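Local coordinates for protein CofB (Escherichia coli, PDB 5AX6) that serves as a homotrimeric minor pilin subunit of the CFA/III type IVb pilus of enterotoxigenic bacteria and probably helps pilus assembly, at residues G433-Q445 with I455-N467. Sequence-based numbering, arbitrary orientation.
Sequences GGQLGYLSGTAIQ and ITATMGVFDPLTN
Pro464 lies over one face of the Tyr438 ring, its CG 4.2 Å from the ring centroid in a CH-pi contact. Phe462 points the same way as Tyr438, and the two rings meet obliquely, planes at 36°, with CD2 of Phe462 3.6 Å from CD2 of Tyr438. Tyr438 CG stands anti to the carbonyl carbon (chi1 -49°), which carries its ring to both neighbours. Losing the ring to an alanine here is likely to take from Pro464 the face it packs on and from Phe462 the neighbour at its CD2 edge. Nearby, a water accepts from Gln435 NE2 and donates to Asp463 OD2, 2.6 Å away, linking the loop before one strand to the end of the other.

Paired backbone bonds join Tyr438 to Phe462, Ala443 to Thr458 and Gln445 to Thr456. Between them the register slips: Gly460 O takes Ser440 N at 2.8 Å, whereas Gly460 N reaches Gly441 O at 3.1 Å, so two residues face one in a beta bulge. Just past the bulge, Thr458 O is gripped twice, by Ala443 N in the carbonyl plane and by Thr442 OG1 from above it at 2.9 Å; with OG1 anti to N (chi1 178°) and beside the carbonyl carbon, the Thr442 hydroxyl reaches across to that oxygen.

On the face of Leu439, Thr442 and Ile444, Leu439 CD1 meets Met459 SD at 3.9 Å, and Ile444 CG1 meets Ala457 CB. Leu478 and Ile405 of the facing sheet pack against this side. Ser440 OG bonds to Gly437 O of the second subunit, and Tyr438 meets Tyr438 of both other subunits edge-to-face. The whole is a bulged antiparallel beta hairpin of the C-terminal domain, with strand 438-448 at the trimer interface.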
loop_
_atom_site.group_PDB
_atom_site.type_symbol
_atom_site.label_atom_id
_atom_site.label_comp_id
_atom_site.label_asym_id
_atom_site.label_seq_id
_atom_site.Cartn_x
_atom_site.Cartn_y
_atom_site.Cartn_z
ATOM N N GLY A 433 -37.411 -42.170 -17.797
ATOM C CA GLY A 433 -37.212 -43.153 -16.745
ATOM C C GLY A 433 -36.321 -44.325 -17.124
ATOM O O GLY A 433 -35.526 -44.794 -16.305
ATOM N N GLY A 434 -36.453 -44.799 -18.361
ATOM C CA GLY A 434 -35.698 -45.953 -18.825
ATOM C C GLY A 434 -36.322 -47.277 -18.410
ATOM O O GLY A 434 -37.255 -47.312 -17.603
ATOM N N GLN A 435 -35.809 -48.367 -18.977
ATOM C CA GLN A 435 -36.209 -49.718 -18.580
ATOM C C GLN A 435 -35.068 -50.332 -17.789
ATOM O O GLN A 435 -34.066 -50.749 -18.371
ATOM C CB GLN A 435 -36.542 -50.576 -19.806
ATOM C CG GLN A 435 -37.003 -51.993 -19.480
ATOM C CD GLN A 435 -36.937 -52.927 -20.688
ATOM O OE1 GLN A 435 -37.964 -53.338 -21.228
ATOM N NE2 GLN A 435 -35.722 -53.266 -21.109
ATOM N N LEU A 436 -35.202 -50.394 -16.465
ATOM C CA LEU A 436 -34.022 -50.630 -15.636
ATOM C C LEU A 436 -33.787 -52.095 -15.272
ATOM O O LEU A 436 -34.713 -52.827 -14.925
ATOM C CB LEU A 436 -34.100 -49.781 -14.359
ATOM C CG LEU A 436 -34.149 -48.258 -14.565
ATOM C CD1 LEU A 436 -33.780 -47.511 -13.286
ATOM C CD2 LEU A 436 -33.276 -47.786 -15.736
ATOM N N GLY A 437 -32.530 -52.515 -15.369
ATOM C CA GLY A 437 -32.120 -53.825 -14.889
ATOM C C GLY A 437 -31.491 -53.689 -13.515
ATOM O O GLY A 437 -31.817 -52.751 -12.774
ATOM N N TYR A 438 -30.602 -54.614 -13.161
ATOM C CA TYR A 438 -29.901 -54.540 -11.880
ATOM C C TYR A 438 -28.507 -53.979 -12.106
ATOM O O TYR A 438 -27.802 -54.395 -13.017
ATOM C CB TYR A 438 -29.787 -55.905 -11.204
ATOM C CG TYR A 438 -31.075 -56.682 -11.137
ATOM C CD1 TYR A 438 -32.304 -56.035 -11.131
ATOM C CD2 TYR A 438 -31.062 -58.069 -11.082
ATOM C CE1 TYR A 438 -33.494 -56.756 -11.075
ATOM C CE2 TYR A 438 -32.242 -58.796 -11.034
ATOM C CZ TYR A 438 -33.451 -58.134 -11.029
ATOM O OH TYR A 438 -34.618 -58.857 -10.976
ATOM N N LEU A 439 -28.114 -53.029 -11.274
ATOM C CA LEU A 439 -26.799 -52.419 -11.400
ATOM C C LEU A 439 -25.708 -53.305 -10.787
ATOM O O LEU A 439 -25.863 -53.798 -9.668
ATOM C CB LEU A 439 -26.824 -51.051 -10.713
ATOM C CG LEU A 439 -25.698 -50.060 -10.907
ATOM C CD1 LEU A 439 -25.552 -49.741 -12.392
ATOM C CD2 LEU A 439 -26.039 -48.815 -10.086
ATOM N N SER A 440 -24.614 -53.522 -11.514
ATOM C CA SER A 440 -23.433 -54.156 -10.922
ATOM C C SER A 440 -22.450 -53.088 -10.447
ATOM O O SER A 440 -21.567 -53.348 -9.618
ATOM C CB SER A 440 -22.748 -55.085 -11.916
ATOM O OG SER A 440 -23.548 -56.229 -12.153
ATOM N N GLY A 441 -22.600 -51.888 -10.997
ATOM C CA GLY A 441 -21.757 -50.769 -10.618
ATOM C C GLY A 441 -21.020 -50.157 -11.789
ATOM O O GLY A 441 -21.353 -50.408 -12.941
ATOM N N THR A 442 -20.001 -49.355 -11.490
ATOM C CA THR A 442 -19.244 -48.696 -12.540
ATOM C C THR A 442 -17.799 -48.480 -12.117
ATOM O O THR A 442 -17.504 -48.193 -10.949
ATOM C CB THR A 442 -19.880 -47.333 -12.934
ATOM O OG1 THR A 442 -19.081 -46.705 -13.944
ATOM C CG2 THR A 442 -19.955 -46.405 -11.732
ATOM N N ALA A 443 -16.903 -48.642 -13.081
ATOM C CA ALA A 443 -15.505 -48.313 -12.904
ATOM C C ALA A 443 -15.202 -47.079 -13.735
ATOM O O ALA A 443 -15.340 -47.100 -14.959
ATOM C CB ALA A 443 -14.607 -49.493 -13.320
ATOM N N ILE A 444 -14.797 -45.999 -13.070
ATOM C CA ILE A 444 -14.515 -44.756 -13.767
ATOM C C ILE A 444 -13.022 -44.491 -13.698
ATOM O O ILE A 444 -12.430 -44.463 -12.623
ATOM C CB ILE A 444 -15.315 -43.573 -13.179
ATOM C CG1 ILE A 444 -16.821 -43.824 -13.384
ATOM C CG2 ILE A 444 -14.917 -42.278 -13.874
ATOM C CD1 ILE A 444 -17.764 -42.982 -12.493
ATOM N N GLN A 445 -12.418 -44.325 -14.866
ATOM C CA GLN A 445 -10.978 -44.160 -14.976
ATOM C C GLN A 445 -10.647 -42.781 -15.520
ATOM O O GLN A 445 -11.353 -42.266 -16.391
ATOM C CB GLN A 445 -10.391 -45.239 -15.894
ATOM C CG GLN A 445 -8.863 -45.315 -15.929
ATOM C CD GLN A 445 -8.396 -46.594 -16.617
ATOM O OE1 GLN A 445 -8.619 -47.697 -16.114
ATOM N NE2 GLN A 445 -7.776 -46.452 -17.776
ATOM N N ILE A 455 -11.533 -39.205 -19.648
ATOM C CA ILE A 455 -12.368 -39.820 -18.635
ATOM C C ILE A 455 -13.247 -40.847 -19.312
ATOM O O ILE A 455 -13.972 -40.529 -20.260
ATOM C CB ILE A 455 -13.250 -38.797 -17.874
ATOM C CG1 ILE A 455 -12.386 -37.699 -17.236
ATOM C CG2 ILE A 455 -14.007 -39.502 -16.762
ATOM C CD1 ILE A 455 -12.324 -36.396 -18.016
ATOM N N THR A 456 -13.168 -42.086 -18.834
ATOM C CA THR A 456 -13.941 -43.172 -19.423
ATOM C C THR A 456 -14.543 -44.014 -18.326
ATOM O O THR A 456 -14.158 -43.887 -17.166
ATOM C CB THR A 456 -13.083 -44.070 -20.314
ATOM O OG1 THR A 456 -12.006 -44.608 -19.529
ATOM C CG2 THR A 456 -12.529 -43.274 -21.481
ATOM N N ALA A 457 -15.477 -44.882 -18.695
ATOM C CA ALA A 457 -16.200 -45.666 -17.709
ATOM C C ALA A 457 -16.766 -46.940 -18.302
ATOM O O ALA A 457 -17.228 -46.948 -19.448
ATOM C CB ALA A 457 -17.336 -44.829 -17.103
ATOM N N THR A 458 -16.749 -48.013 -17.521
ATOM C CA THR A 458 -17.561 -49.179 -17.860
ATOM C C THR A 458 -18.633 -49.344 -16.796
ATOM O O THR A 458 -18.416 -48.996 -15.635
ATOM C CB THR A 458 -16.723 -50.475 -17.966
ATOM O OG1 THR A 458 -16.058 -50.714 -16.721
ATOM C CG2 THR A 458 -15.684 -50.343 -19.066
ATOM N N MET A 459 -19.788 -49.868 -17.200
ATOM C CA MET A 459 -20.872 -50.176 -16.277
ATOM C C MET A 459 -21.327 -51.610 -16.498
ATOM O O MET A 459 -21.503 -52.028 -17.636
ATOM C CB MET A 459 -22.061 -49.225 -16.477
ATOM C CG MET A 459 -23.256 -49.508 -15.546
ATOM S SD MET A 459 -24.736 -48.547 -15.963
ATOM C CE MET A 459 -23.958 -46.976 -16.308
ATOM N N GLY A 460 -21.528 -52.346 -15.412
ATOM C CA GLY A 460 -22.102 -53.677 -15.478
ATOM C C GLY A 460 -23.583 -53.635 -15.170
ATOM O O GLY A 460 -24.002 -53.033 -14.180
ATOM N N VAL A 461 -24.382 -54.274 -16.023
ATOM C CA VAL A 461 -25.830 -54.301 -15.862
ATOM C C VAL A 461 -26.375 -55.700 -16.163
ATOM O O VAL A 461 -25.972 -56.327 -17.139
ATOM C CB VAL A 461 -26.511 -53.263 -16.787
ATOM C CG1 VAL A 461 -28.028 -53.476 -16.837
ATOM C CG2 VAL A 461 -26.170 -51.826 -16.332
ATOM N N PHE A 462 -27.266 -56.189 -15.310
ATOM C CA PHE A 462 -27.977 -57.428 -15.599
ATOM C C PHE A 462 -29.394 -57.122 -16.045
ATOM O O PHE A 462 -30.121 -56.418 -15.356
ATOM C CB PHE A 462 -28.008 -58.356 -14.385
ATOM C CG PHE A 462 -28.786 -59.631 -14.628
ATOM C CD1 PHE A 462 -28.252 -60.641 -15.411
ATOM C CD2 PHE A 462 -30.054 -59.801 -14.093
ATOM C CE1 PHE A 462 -28.968 -61.809 -15.645
ATOM C CE2 PHE A 462 -30.773 -60.966 -14.319
ATOM C CZ PHE A 462 -30.230 -61.968 -15.098
ATOM N N ASP A 463 -29.782 -57.655 -17.199
ATOM C CA ASP A 463 -31.130 -57.473 -17.718
ATOM C C ASP A 463 -31.989 -58.669 -17.305
ATOM O O ASP A 463 -31.843 -59.753 -17.858
ATOM C CB ASP A 463 -31.105 -57.323 -19.244
ATOM C CG ASP A 463 -32.461 -56.936 -19.828
ATOM O OD1 ASP A 463 -33.500 -57.123 -19.156
ATOM O OD2 ASP A 463 -32.484 -56.435 -20.973
ATOM N N PRO A 464 -32.890 -58.470 -16.331
ATOM C CA PRO A 464 -33.704 -59.580 -15.806
ATOM C C PRO A 464 -34.765 -60.062 -16.797
ATOM O O PRO A 464 -35.174 -61.221 -16.735
ATOM C CB PRO A 464 -34.349 -58.982 -14.551
ATOM C CG PRO A 464 -34.354 -57.508 -14.787
ATOM C CD PRO A 464 -33.142 -57.204 -15.624
ATOM N N LEU A 465 -35.185 -59.185 -17.702
ATOM C CA LEU A 465 -36.171 -59.528 -18.724
ATOM C C LEU A 465 -35.654 -60.595 -19.689
ATOM O O LEU A 465 -36.402 -61.479 -20.106
ATOM C CB LEU A 465 -36.582 -58.278 -19.510
ATOM C CG LEU A 465 -37.932 -57.663 -19.137
ATOM C CD1 LEU A 465 -38.125 -57.656 -17.627
ATOM C CD2 LEU A 465 -38.060 -56.257 -19.705
ATOM N N THR A 466 -34.377 -60.508 -20.042
ATOM C CA THR A 466 -33.797 -61.442 -21.001
ATOM C C THR A 466 -32.718 -62.303 -20.358
ATOM O O THR A 466 -32.089 -63.121 -21.027
ATOM C CB THR A 466 -33.204 -60.703 -22.213
ATOM O OG1 THR A 466 -32.101 -59.889 -21.787
ATOM C CG2 THR A 466 -34.263 -59.822 -22.864
ATOM N N ASN A 467 -32.512 -62.118 -19.056
ATOM C CA ASN A 467 -31.477 -62.848 -18.328
ATOM C C ASN A 467 -30.106 -62.701 -18.981
ATOM O O ASN A 467 -29.375 -63.675 -19.147
ATOM C CB ASN A 467 -31.846 -64.328 -18.211
ATOM C CG ASN A 467 -32.571 -64.644 -16.922
ATOM O OD1 ASN A 467 -33.251 -63.792 -16.350
ATOM N ND2 ASN A 467 -32.419 -65.875 -16.448
HETATM O O HOH W 1 -34.651 -55.893 -22.250
#